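Local atomic coordinates of chitinase (Jonesia denitrificans, PDB entry 5VG0), a protein that is a copper-dependent lytic polysaccharide monooxygenase domain of a larger chitinase, probably acting in the breakdown of chitin. Residues P7-Q11 / Y134-V139; F21-I26 / F49-D53; W59-A65 / D138-S142; S66-W72 / S105-T111. One frame throughout, in Å; residues are numbered along the deposited sequence. Where two conformers were deposited one is given.

Contact 1: P7-Q11 / Y134-V139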
loop_
_atom_site.group_PDB
_atom_site.type_symbol
_atom_site.label_atom_id
_atom_site.label_comp_id
_atom_site.label_asym_id
_atom_site.label_seq_id
_atom_site.Cartn_x
_atom_site.Cartn_y
_atom_site.Cartn_z
ATOM N N PRO A 7 0.808 4.683 -7.964
ATOM C CA PRO A 7 1.690 5.699 -7.395
ATOM C C PRO A 7 2.511 5.051 -6.287
ATOM O O PRO A 7 2.039 4.139 -5.618
ATOM C CB PRO A 7 0.722 6.749 -6.840
ATOM C CG PRO A 7 -0.571 6.121 -6.742
ATOM C CD PRO A 7 -0.609 4.944 -7.652
ATOM N N PRO A 8 3.744 5.495 -6.083
ATOM C CA PRO A 8 4.616 4.754 -5.166
ATOM C C PRO A 8 4.140 4.811 -3.729
ATOM O O PRO A 8 3.804 5.869 -3.198
ATOM C CB PRO A 8 5.975 5.441 -5.326
ATOM C CG PRO A 8 5.687 6.737 -5.926
ATOM C CD PRO A 8 4.478 6.567 -6.776
ATOM N N SER A 9 4.160 3.652 -3.081
ATOM C CA SER A 9 3.930 3.560 -1.656
ATOM C C SER A 9 5.127 4.109 -0.873
ATOM O O SER A 9 6.231 4.287 -1.391
ATOM C CB SER A 9 3.685 2.107 -1.268
ATOM O OG SER A 9 4.793 1.302 -1.643
ATOM N N ARG A 10 4.903 4.326 0.422
ATOM C CA ARG A 10 5.984 4.753 1.300
ATOM C C ARG A 10 7.159 3.781 1.232
ATOM O O ARG A 10 8.313 4.207 1.115
ATOM C CB ARG A 10 5.468 4.950 2.731
ATOM C CG ARG A 10 4.530 6.142 2.867
ATOM C CD ARG A 10 4.152 6.409 4.302
ATOM N NE ARG A 10 3.273 7.565 4.374
ATOM C CZ ARG A 10 2.790 8.092 5.481
ATOM N NH1 ARG A 10 3.078 7.582 6.657
ATOM N NH2 ARG A 10 2.015 9.152 5.374
ATOM N N GLN A 11 6.888 2.480 1.262
ATOM C CA GLN A 11 7.981 1.517 1.195
ATOM C C GLN A 11 8.673 1.549 -0.162
ATOM O O GLN A 11 9.888 1.355 -0.233
ATOM C CB GLN A 11 7.533 0.099 1.590
ATOM C CG GLN A 11 6.326 -0.472 0.867
ATOM C CD GLN A 11 5.064 -0.306 1.674
ATOM O OE1 GLN A 11 4.690 0.814 2.024
ATOM N NE2 GLN A 11 4.424 -1.406 2.014
ATOM N N TYR A 134 0.337 -4.194 3.905
ATOM C CA TYR A 134 -0.106 -2.829 4.159
ATOM C C TYR A 134 0.756 -1.853 3.370
ATOM O O TYR A 134 1.973 -1.825 3.537
ATOM C CB TYR A 134 -0.016 -2.537 5.652
ATOM C CG TYR A 134 -1.011 -3.332 6.472
ATOM C CD1 TYR A 134 -0.742 -4.638 6.883
ATOM C CD2 TYR A 134 -2.245 -2.788 6.806
ATOM C CE1 TYR A 134 -1.683 -5.364 7.614
ATOM C CE2 TYR A 134 -3.168 -3.504 7.540
ATOM C CZ TYR A 134 -2.891 -4.787 7.936
ATOM O OH TYR A 134 -3.854 -5.452 8.662
ATOM N N ASN A 135 0.113 -1.020 2.553
ATOM C CA ASN A 135 0.805 -0.055 1.706
ATOM C C ASN A 135 0.102 1.294 1.757
ATOM O O ASN A 135 -1.043 1.404 1.304
ATOM C CB ASN A 135 0.826 -0.490 0.235
ATOM C CG ASN A 135 1.866 -1.578 -0.076
ATOM O OD1 ASN A 135 2.836 -1.310 -0.756
ATOM N ND2 ASN A 135 1.670 -2.772 0.437
ATOM N N CYS A 136 0.786 2.322 2.249
ATOM C CA CYS A 136 0.280 3.687 2.190
ATOM C C CYS A 136 0.877 4.445 1.019
ATOM O O CYS A 136 2.079 4.366 0.770
ATOM C CB CYS A 136 0.627 4.428 3.470
ATOM S SG CYS A 136 -0.511 4.032 4.776
ATOM N N MET A 137 0.041 5.241 0.366
ATOM C CA MET A 137 0.433 6.104 -0.744
ATOM C C MET A 137 -0.026 7.518 -0.413
ATOM O O MET A 137 -1.219 7.756 -0.207
ATOM C CB MET A 137 -0.224 5.677 -2.062
ATOM C CG MET A 137 0.305 4.411 -2.718
ATOM S SD MET A 137 0.127 2.855 -1.821
ATOM C CE MET A 137 -1.650 2.738 -1.759
ATOM N N ASP A 138 0.903 8.445 -0.382
ATOM C CA ASP A 138 0.606 9.858 -0.157
ATOM C C ASP A 138 0.398 10.528 -1.502
ATOM O O ASP A 138 1.295 10.514 -2.347
ATOM C CB ASP A 138 1.741 10.516 0.617
ATOM C CG ASP A 138 1.923 9.873 1.964
ATOM O OD1 ASP A 138 0.986 9.954 2.784
ATOM O OD2 ASP A 138 2.989 9.279 2.197
ATOM N N VAL A 139 -0.785 11.110 -1.692
ATOM C CA VAL A 139 -1.176 11.630 -2.987
ATOM C C VAL A 139 -1.769 13.016 -2.832
ATOM O O VAL A 139 -2.254 13.406 -1.772
ATOM C CB VAL A 139 -2.178 10.694 -3.706
ATOM C CG1 VAL A 139 -1.532 9.352 -3.981
ATOM C CG2 VAL A 139 -3.483 10.530 -2.912
HETATM O O HOH W 1 3.508 7.458 -0.972
HETATM O O HOH W 2 2.433 8.294 -3.939
HETATM O O HOH W 3 2.975 1.730 3.985
#

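Contact 2: F21-I26 / F49-D53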
loop_
_atom_site.group_PDB
_atom_site.type_symbol
_atom_site.label_atom_id
_atom_site.label_comp_id
_atom_site.label_asym_id
_atom_site.label_seq_id
_atom_site.Cartn_x
_atom_site.Cartn_y
_atom_site.Cartn_z
ATOM N N PHE A 21 15.536 10.731 3.976
ATOM C CA PHE A 21 15.874 10.183 5.267
ATOM C C PHE A 21 16.047 8.682 5.105
ATOM O O PHE A 21 15.511 8.067 4.178
ATOM C CB PHE A 21 14.772 10.504 6.288
ATOM C CG PHE A 21 13.384 10.165 5.802
ATOM C CD1 PHE A 21 12.630 11.086 5.101
ATOM C CD2 PHE A 21 12.845 8.908 6.028
ATOM C CE1 PHE A 21 11.372 10.760 4.632
ATOM C CE2 PHE A 21 11.580 8.585 5.568
ATOM C CZ PHE A 21 10.860 9.506 4.867
ATOM N N ASP A 22 16.817 8.101 6.010
ATOM C CA ASP A 22 17.057 6.664 6.007
ATOM C C ASP A 22 15.828 5.964 6.573
ATOM O O ASP A 22 15.357 6.299 7.660
ATOM C CB ASP A 22 18.296 6.382 6.867
ATOM C CG ASP A 22 18.717 4.902 6.913
ATOM O OD1 ASP A 22 18.131 4.028 6.239
ATOM O OD2 ASP A 22 19.701 4.624 7.641
ATOM N N CYS A 23 15.298 5.014 5.828
ATOM C CA CYS A 23 14.146 4.263 6.298
ATOM C C CYS A 23 14.519 3.011 7.066
ATOM O O CYS A 23 13.630 2.374 7.625
ATOM C CB CYS A 23 13.262 3.844 5.127
ATOM S SG CYS A 23 12.727 5.200 4.098
ATOM N N GLY A 24 15.790 2.630 7.095
ATOM C CA GLY A 24 16.162 1.397 7.739
ATOM C C GLY A 24 15.847 0.163 6.919
ATOM O O GLY A 24 15.932 0.175 5.685
ATOM N N GLN A 25 15.448 -0.895 7.620
ATOM C CA GLN A 25 15.375 -2.202 6.983
ATOM C C GLN A 25 14.360 -2.249 5.848
ATOM O O GLN A 25 14.568 -2.992 4.883
ATOM C CB GLN A 25 15.077 -3.281 8.020
ATOM C CG GLN A 25 15.053 -4.693 7.454
ATOM C CD GLN A 25 16.350 -5.100 6.775
ATOM O OE1 GLN A 25 17.425 -4.598 7.096
ATOM N NE2 GLN A 25 16.250 -6.026 5.830
ATOM N N ILE A 26 13.284 -1.467 5.920
ATOM C CA ILE A 26 12.263 -1.531 4.877
ATOM C C ILE A 26 12.833 -1.237 3.501
ATOM O O ILE A 26 12.325 -1.736 2.497
ATOM C CB ILE A 26 11.073 -0.605 5.208
ATOM C CG1 ILE A 26 9.925 -0.803 4.211
ATOM C CG2 ILE A 26 11.471 0.850 5.218
ATOM C CD1 ILE A 26 9.309 -2.183 4.267
ATOM N N PHE A 49 8.879 -2.063 10.922
ATOM C CA PHE A 49 8.638 -1.067 9.889
ATOM C C PHE A 49 7.842 0.127 10.423
ATOM O O PHE A 49 7.119 0.796 9.679
ATOM C CB PHE A 49 7.965 -1.726 8.679
ATOM C CG PHE A 49 8.693 -2.945 8.162
ATOM C CD1 PHE A 49 10.065 -2.921 7.916
ATOM C CD2 PHE A 49 8.010 -4.117 7.934
ATOM C CE1 PHE A 49 10.712 -4.044 7.431
ATOM C CE2 PHE A 49 8.662 -5.240 7.462
ATOM C CZ PHE A 49 10.005 -5.204 7.207
ATOM N N ALA A 50 8.034 0.454 11.705
ATOM C CA ALA A 50 7.301 1.547 12.336
ATOM C C ALA A 50 7.546 2.893 11.662
ATOM O O ALA A 50 6.702 3.785 11.771
ATOM C CB ALA A 50 7.662 1.654 13.817
ATOM N N ILE A 51 8.675 3.072 10.977
ATOM C CA ILE A 51 8.926 4.334 10.292
ATOM C C ILE A 51 7.809 4.665 9.315
ATOM O O ILE A 51 7.536 5.840 9.052
ATOM C CB ILE A 51 10.293 4.303 9.591
ATOM C CG1 ILE A 51 10.638 5.699 9.044
ATOM C CG2 ILE A 51 10.295 3.270 8.469
ATOM C CD1 ILE A 51 12.061 6.064 9.089
ATOM N N LEU A 52 7.153 3.645 8.744
ATOM C CA LEU A 52 6.105 3.893 7.763
ATOM C C LEU A 52 4.912 4.616 8.359
ATOM O O LEU A 52 4.104 5.159 7.603
ATOM C CB LEU A 52 5.639 2.581 7.140
ATOM C CG LEU A 52 6.714 1.790 6.392
ATOM C CD1 LEU A 52 6.150 0.460 5.939
ATOM C CD2 LEU A 52 7.270 2.585 5.207
ATOM N N ASP A 53 4.763 4.602 9.683
ATOM C CA ASP A 53 3.680 5.296 10.363
ATOM C C ASP A 53 4.042 6.713 10.778
ATOM O O ASP A 53 3.179 7.414 11.307
ATOM C CB ASP A 53 3.274 4.540 11.636
ATOM C CG ASP A 53 2.783 3.131 11.375
ATOM O OD1 ASP A 53 2.073 2.915 10.390
ATOM O OD2 ASP A 53 3.075 2.234 12.208
#

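Contact 3: W59-A65 / D138-S142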
loop_
_atom_site.group_PDB
_atom_site.type_symbol
_atom_site.label_atom_id
_atom_site.label_comp_id
_atom_site.label_asym_id
_atom_site.label_seq_id
_atom_site.Cartn_x
_atom_site.Cartn_y
_atom_site.Cartn_z
ATOM N N TRP A 59 7.555 12.838 3.742
ATOM C CA TRP A 59 7.214 11.845 2.741
ATOM C C TRP A 59 6.882 12.544 1.430
ATOM O O TRP A 59 6.046 13.450 1.414
ATOM C CB TRP A 59 5.992 11.018 3.186
ATOM C CG TRP A 59 6.321 10.109 4.326
ATOM C CD1 TRP A 59 5.992 10.273 5.634
ATOM C CD2 TRP A 59 7.068 8.888 4.253
ATOM N NE1 TRP A 59 6.481 9.232 6.378
ATOM C CE2 TRP A 59 7.156 8.371 5.557
ATOM C CE3 TRP A 59 7.670 8.181 3.208
ATOM C CZ2 TRP A 59 7.821 7.188 5.845
ATOM C CZ3 TRP A 59 8.336 6.994 3.499
ATOM C CH2 TRP A 59 8.409 6.519 4.800
ATOM N N PRO A 60 7.457 12.126 0.313
ATOM C CA PRO A 60 7.063 12.705 -0.972
ATOM C C PRO A 60 5.637 12.345 -1.333
ATOM O O PRO A 60 5.138 11.283 -0.991
ATOM C CB PRO A 60 8.053 12.065 -1.957
ATOM C CG PRO A 60 9.191 11.606 -1.138
ATOM C CD PRO A 60 8.604 11.214 0.172
ATOM N N THR A 61 4.987 13.239 -2.053
ATOM C CA THR A 61 3.638 12.996 -2.534
ATOM C C THR A 61 3.641 12.890 -4.050
ATOM O O THR A 61 4.502 13.466 -4.728
ATOM C CB THR A 61 2.676 14.111 -2.107
ATOM O OG1 THR A 61 3.107 15.360 -2.639
ATOM C CG2 THR A 61 2.585 14.210 -0.591
ATOM N N THR A 62 2.668 12.157 -4.576
ATOM C CA THR A 62 2.482 12.019 -6.009
ATOM C C THR A 62 1.197 12.718 -6.416
ATOM O O THR A 62 0.148 12.512 -5.803
ATOM C CB THR A 62 2.410 10.542 -6.380
ATOM O OG1 THR A 62 3.580 9.883 -5.906
ATOM C CG2 THR A 62 2.302 10.349 -7.884
ATOM N N GLU A 63 1.275 13.523 -7.465
ATOM C CA GLU A 63 0.100 14.189 -8.009
ATOM C C GLU A 63 -0.646 13.221 -8.914
ATOM O O GLU A 63 -0.060 12.634 -9.835
ATOM C CB GLU A 63 0.515 15.412 -8.821
ATOM C CG GLU A 63 1.154 16.513 -7.977
ATOM C CD GLU A 63 1.709 17.668 -8.789
ATOM O OE1 GLU A 63 1.442 17.744 -10.008
ATOM O OE2 GLU A 63 2.416 18.508 -8.196
ATOM N N ILE A 64 -1.938 13.053 -8.662
ATOM C CA ILE A 64 -2.768 12.127 -9.421
ATOM C C ILE A 64 -4.110 12.788 -9.703
ATOM O O ILE A 64 -4.453 13.823 -9.136
ATOM C CB ILE A 64 -2.985 10.778 -8.687
ATOM C CG1 ILE A 64 -3.711 10.983 -7.359
ATOM C CG2 ILE A 64 -1.663 10.051 -8.481
ATOM C CD1 ILE A 64 -4.233 9.703 -6.765
ATOM N N ALA A 65 -4.875 12.155 -10.577
ATOM C CA ALA A 65 -6.243 12.535 -10.878
ATOM C C ALA A 65 -7.212 11.773 -9.966
ATOM O O ALA A 65 -6.820 10.886 -9.209
ATOM C CB ALA A 65 -6.524 12.237 -12.341
ATOM N N ASP A 138 0.903 8.445 -0.382
ATOM C CA ASP A 138 0.606 9.858 -0.157
ATOM C C ASP A 138 0.398 10.528 -1.502
ATOM O O ASP A 138 1.295 10.514 -2.347
ATOM C CB ASP A 138 1.741 10.516 0.617
ATOM C CG ASP A 138 1.923 9.873 1.964
ATOM O OD1 ASP A 138 0.986 9.954 2.784
ATOM O OD2 ASP A 138 2.989 9.279 2.197
ATOM N N VAL A 139 -0.785 11.110 -1.692
ATOM C CA VAL A 139 -1.176 11.630 -2.987
ATOM C C VAL A 139 -1.769 13.016 -2.832
ATOM O O VAL A 139 -2.254 13.406 -1.772
ATOM C CB VAL A 139 -2.178 10.694 -3.706
ATOM C CG1 VAL A 139 -1.532 9.352 -3.981
ATOM C CG2 VAL A 139 -3.483 10.530 -2.912
ATOM N N VAL A 140 -1.715 13.770 -3.920
ATOM C CA VAL A 140 -2.440 15.022 -4.050
ATOM C C VAL A 140 -3.314 14.870 -5.281
ATOM O O VAL A 140 -2.803 14.680 -6.389
ATOM C CB VAL A 140 -1.513 16.243 -4.186
ATOM C CG1 VAL A 140 -2.351 17.513 -4.277
ATOM C CG2 VAL A 140 -0.541 16.313 -3.030
ATOM N N VAL A 141 -4.622 14.926 -5.083
ATOM C CA VAL A 141 -5.597 14.682 -6.132
ATOM C C VAL A 141 -6.081 16.023 -6.663
ATOM O O VAL A 141 -6.459 16.904 -5.888
ATOM C CB VAL A 141 -6.770 13.864 -5.571
ATOM C CG1 VAL A 141 -7.864 13.697 -6.631
ATOM C CG2 VAL A 141 -6.293 12.506 -5.033
ATOM N N SER A 142 -6.105 16.169 -7.982
ATOM C CA SER A 142 -6.712 17.347 -8.585
ATOM C C SER A 142 -7.481 16.968 -9.830
ATOM O O SER A 142 -8.320 17.737 -10.283
ATOM C CB SER A 142 -5.663 18.403 -8.919
ATOM O OG SER A 142 -4.748 17.913 -9.875
ATOM O OXT SER A 142 -7.254 15.890 -10.366
HETATM O O HOH W 4 5.109 9.011 0.573
HETATM O O HOH W 5 4.460 9.817 -3.414
#

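Contact 4: S66-W72 / S105-T111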
loop_
_atom_site.group_PDB
_atom_site.type_symbol
_atom_site.label_atom_id
_atom_site.label_comp_id
_atom_site.label_asym_id
_atom_site.label_seq_id
_atom_site.Cartn_x
_atom_site.Cartn_y
_atom_site.Cartn_z
ATOM N N SER A 66 -8.506 12.100 -10.057
ATOM C CA SER A 66 -9.508 11.480 -9.194
ATOM C C SER A 66 -9.828 10.053 -9.593
ATOM O O SER A 66 -10.396 9.310 -8.792
ATOM C CB SER A 66 -10.786 12.305 -9.148
ATOM O OG SER A 66 -11.367 12.409 -10.430
ATOM N N THR A 67 -9.494 9.670 -10.821
ATOM C CA THR A 67 -9.480 8.281 -11.266
ATOM C C THR A 67 -8.037 7.961 -11.623
ATOM O O THR A 67 -7.390 8.718 -12.361
ATOM C CB THR A 67 -10.406 8.089 -12.472
ATOM O OG1 THR A 67 -11.754 8.185 -12.025
ATOM C CG2 THR A 67 -10.215 6.734 -13.112
ATOM N N VAL A 68 -7.517 6.869 -11.074
ATOM C CA VAL A 68 -6.103 6.543 -11.198
ATOM C C VAL A 68 -5.945 5.036 -11.261
ATOM O O VAL A 68 -6.671 4.298 -10.593
ATOM C CB VAL A 68 -5.313 7.146 -10.011
ATOM C CG1 VAL A 68 -5.737 6.531 -8.685
ATOM C CG2 VAL A 68 -3.808 7.002 -10.224
ATOM N N ASP A 69 -4.972 4.589 -12.050
ATOM C CA ASP A 69 -4.582 3.190 -12.083
ATOM C C ASP A 69 -3.461 2.990 -11.075
ATOM O O ASP A 69 -2.452 3.701 -11.102
ATOM C CB ASP A 69 -4.092 2.791 -13.474
ATOM C CG ASP A 69 -5.203 2.707 -14.496
ATOM O OD1 ASP A 69 -6.386 2.745 -14.127
ATOM O OD2 ASP A 69 -4.872 2.580 -15.692
ATOM N N LEU A 70 -3.629 2.004 -10.214
ATOM C CA LEU A 70 -2.677 1.666 -9.171
ATOM C C LEU A 70 -2.117 0.281 -9.464
ATOM O O LEU A 70 -2.878 -0.653 -9.716
ATOM C CB LEU A 70 -3.437 1.701 -7.862
ATOM C CG LEU A 70 -2.656 1.429 -6.617
ATOM C CD1 LEU A 70 -3.309 2.210 -5.486
ATOM C CD2 LEU A 70 -2.644 -0.040 -6.316
ATOM N N THR A 71 -0.798 0.150 -9.421
ATOM C CA THR A 71 -0.112 -1.073 -9.816
ATOM C C THR A 71 0.653 -1.675 -8.647
ATOM O O THR A 71 1.401 -0.977 -7.951
ATOM C CB THR A 71 0.830 -0.824 -10.991
ATOM O OG1 THR A 71 0.045 -0.421 -12.117
ATOM C CG2 THR A 71 1.611 -2.091 -11.350
ATOM N N TRP A 72 0.458 -2.971 -8.450
ATOM C CA TRP A 72 1.209 -3.796 -7.519
ATOM C C TRP A 72 2.262 -4.621 -8.242
ATOM O O TRP A 72 2.059 -5.078 -9.369
ATOM C CB TRP A 72 0.285 -4.807 -6.848
ATOM C CG TRP A 72 -0.710 -4.293 -5.858
ATOM C CD1 TRP A 72 -1.910 -3.705 -6.112
ATOM C CD2 TRP A 72 -0.590 -4.366 -4.435
ATOM N NE1 TRP A 72 -2.540 -3.406 -4.930
ATOM C CE2 TRP A 72 -1.749 -3.802 -3.884
ATOM C CE3 TRP A 72 0.395 -4.857 -3.575
ATOM C CZ2 TRP A 72 -1.962 -3.715 -2.510
ATOM C CZ3 TRP A 72 0.188 -4.771 -2.207
ATOM C CH2 TRP A 72 -0.986 -4.207 -1.691
ATOM N N SER A 105 1.869 -8.949 -11.686
ATOM C CA SER A 105 1.688 -7.540 -12.002
ATOM C C SER A 105 0.191 -7.306 -12.077
ATOM O O SER A 105 -0.484 -7.911 -12.907
ATOM C CB SER A 105 2.337 -7.198 -13.332
ATOM O OG SER A 105 2.141 -5.824 -13.603
ATOM N N LEU A 106 -0.329 -6.465 -11.192
ATOM C CA LEU A 106 -1.767 -6.288 -11.017
ATOM C C LEU A 106 -2.075 -4.806 -10.973
ATOM O O LEU A 106 -1.438 -4.070 -10.221
ATOM C CB LEU A 106 -2.201 -6.939 -9.698
ATOM C CG LEU A 106 -3.651 -6.806 -9.290
ATOM C CD1 LEU A 106 -4.585 -7.462 -10.289
ATOM C CD2 LEU A 106 -3.824 -7.425 -7.928
ATOM N N THR A 107 -3.056 -4.375 -11.763
ATOM C CA THR A 107 -3.486 -2.987 -11.775
ATOM C C THR A 107 -4.960 -2.907 -11.411
ATOM O O THR A 107 -5.781 -3.634 -11.971
ATOM C CB THR A 107 -3.194 -2.346 -13.130
ATOM O OG1 THR A 107 -1.775 -2.395 -13.368
ATOM C CG2 THR A 107 -3.669 -0.914 -13.176
ATOM N N HIS A 108 -5.285 -2.005 -10.493
ATOM C CA HIS A 108 -6.649 -1.679 -10.123
ATOM C C HIS A 108 -6.908 -0.213 -10.420
ATOM O O HIS A 108 -6.046 0.628 -10.204
ATOM C CB HIS A 108 -6.845 -1.884 -8.634
ATOM C CG HIS A 108 -6.888 -3.313 -8.223
ATOM N ND1 HIS A 108 -6.393 -3.748 -7.018
ATOM C CD2 HIS A 108 -7.387 -4.404 -8.840
ATOM C CE1 HIS A 108 -6.581 -5.044 -6.910
ATOM N NE2 HIS A 108 -7.180 -5.470 -8.002
ATOM N N THR A 109 -8.106 0.089 -10.874
ATOM C CA THR A 109 -8.511 1.463 -11.116
ATOM C C THR A 109 -9.359 1.955 -9.957
ATOM O O THR A 109 -10.435 1.414 -9.694
ATOM C CB THR A 109 -9.289 1.592 -12.423
ATOM O OG1 THR A 109 -8.489 1.081 -13.490
ATOM C CG2 THR A 109 -9.653 3.042 -12.705
ATOM N N LEU A 110 -8.874 2.981 -9.276
ATOM C CA LEU A 110 -9.637 3.662 -8.240
ATOM C C LEU A 110 -10.314 4.866 -8.872
ATOM O O LEU A 110 -9.736 5.540 -9.734
ATOM C CB LEU A 110 -8.712 4.141 -7.122
ATOM C CG LEU A 110 -7.937 3.059 -6.387
ATOM C CD1 LEU A 110 -7.199 3.658 -5.205
ATOM C CD2 LEU A 110 -8.822 1.921 -5.939
ATOM N N THR A 111 -11.553 5.132 -8.457
ATOM C CA THR A 111 -12.311 6.261 -8.983
ATOM C C THR A 111 -12.882 7.077 -7.831
ATOM O O THR A 111 -12.942 6.625 -6.687
ATOM C CB THR A 111 -13.469 5.846 -9.927
ATOM O OG1 THR A 111 -14.536 5.272 -9.176
ATOM C CG2 THR A 111 -12.995 4.912 -11.008
HETATM O O HOH W 6 4.013 -4.798 -11.385
#

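Contact 1: P7-Q11 / Y134-V139
With CG of R10 beside its own backbone N (chi1 -69°) and the chain extended from CG to NE, the guanidinium reaches D138. The grip is side-on: NE meets OD2 of D138 at 2.8 Å and NH2 of R10 meets OD1 of D138 at 2.9 Å, each oxygen using its syn lone pair near the guanidinium plane. The two planes stand 33° apart, so the bidentate salt bridge is twisted, not coplanar. A leucine in place of R10 would probably leave the D138 carboxylate without its cationic mate and L52 O without the hydrogen bond it receives from NH1. The R10 backbone N also bonds C136 O at 2.8 Å. Q11 bends at chi2 and stacks its amide on that of N135, whose OD1 takes a hydrogen bond from V4 N; the planes are 19° apart, while Q11 NE2 donates to Y134 O at 2.9 Å. A water joins Q11 OE1 to C136 N. S9 is the N-cap residue of helix 10-15, its OG hydrogen-bonded to A12 N and V4 O. Capped helix start and strand 131-141, tied to C42 by the C136 disulfide, form part of the buried core of the lytic polysaccharide monooxygenase beta-sandwich.

Contact 2: F21-I26 / F49-D53
I26 lies over one face of the F49 ring: its CD1 sits 3.9 Å from the F49 ring centroid, only 15° off the normal, a CH-pi contact displaced toward the rim. CG1 of I26 is anti to the backbone N (chi1 -173°), which carries CD1 out over the ring, while the branch point follows, with I26 CB 3.7 Å from F49 CD1. The Q25 carbonyl carbon comes up at the edge of the same ring, near its plane, so F49 is met over one face by a side chain and at its edge by backbone. The second apolar centre is I51, whose two branches part company: CG2 rests 3.6 Å from C23 O, whereas CD1 reaches D22 O, also at 3.6 Å, and then the F21 ring obliquely. CG2 of I51 additionally meets CG2 of I26 at 4.2 Å, joining the two centres. The contact thus joins two loops, the one between helix 10-15 and strand 34-36 and the other between strands 34-36 and 62-64, which includes the 3-10 segment 50-53; the C14-C23 disulfide and the packing of I26 on Q11 and C14 fasten the first loop to helix 10-15.

Contact 3: W59-A65 / D138-S142
T62 and V139, E63 and V140, and I64 and V141 pair as parallel neighbours, and four backbone hydrogen bonds hold them. T62 N donates to D138 O, V140 N to T62 O, I64 N to V140 O at 2.9 Å, and S142 N to I64 O. Each is fairly straight at the hydrogen. The donors alternate between segments, as a parallel ladder requires, and CA-H...O contacts such as that of V139 CA with T62 O supplement them. The short strand axes are nonetheless twisted 39° from one another.

Apolar contact lies on the face of T62, I64, V139 and V141. I64 places CG1 between its backbone N and carbonyl carbon (chi1 62°), bringing the end of the chain across to the valines: CD1 of I64 is 3.8 Å from V139 CB, and CG1 of I64 is the same distance from V141 CG2. V140, on the face it shares with E63, sets its CG2 beside T61 OG1.

Polar side-chain links run through water. One water donates to P60 O and to D138 OD2, the latter at 2.7 Å, while a second lies near P60 O and 2.6 Å from T62 OG1. CB of W59 packs obliquely near that same OD2, whose stronger partner is R10.

Since main-chain atoms supply every direct hydrogen bond, the pairing probably depends little on side-chain polarity; the side chains supply an apolar seam on one face and a hydrated margin beside D138.

Contact 4: S66-W72 / S105-T111
Strands 68-72 and 105-110 run antiparallel, their axes 4.5 Å apart at closest and 153° between directions, with V68-L110, L70-H108 and W72-L106 as hydrogen-bonded pairs; L70 N to H108 O (2.8 Å) is nearly linear, while L106 N to W72 O is weak. On the face of D69, T71, T107 and T109, polar groups meet. OG1 of T109 donates to D69 OD1 at 2.8 Å, approaching from above the carboxylate plane, 39° out of it. The two side chains lie side by side and point the same way; with OG1 of T109 beside its backbone N (chi1 -56°), the hydroxyl faces the acid and CG2 turns to T67 CG2, 3.8 Å off. Replacing T109 with a valine is likely to cost D69 this donor and leave its carboxylate freer to turn. CG2 of T107 packs against CB of D69 at 3.7 Å, and T107 OG1 lies 3.0 Å from T71 OG1. On the opposite face the contacts are apolar: V68 CG1 reaches L110 CB at 4.1 Å, and L70 CD1 crosses to L110 CD1. W72 NE1 and H108 ND1 are both hydrogen-bonded to Y85 OH, and H108 stacks on F95. Together with strand 2-6 this pair makes a three-stranded antiparallel sheet, a polar outer face and an aliphatic-aromatic inner one, as in the immunoglobulin-like beta-sandwich of lytic polysaccharide monooxygenases.

Contacts 1 and 3 each touch all the others. They share D138 and V139, both resting on strand 131-141, and contact 1 touches contact 2 where R10 NH1 lies 2.8 Å from L52 O. W59 of contact 3 packs on F21, I51 and L52 of contact 2, and V141 CG1 lies 3.8 Å from S66 CA of contact 4. Contact 4 belongs to the other sheet and meets contact 1 in the core, N135 ND2 lying 3.6 Å from W72 CZ3; its centre is about 25 Å from that of contact 2, across the chain's middle. The copper, held by H1 and H78, is about 11 Å from the side chains of N135 and F49 and about 10 Å from that of W72; contact 3 is remote from it.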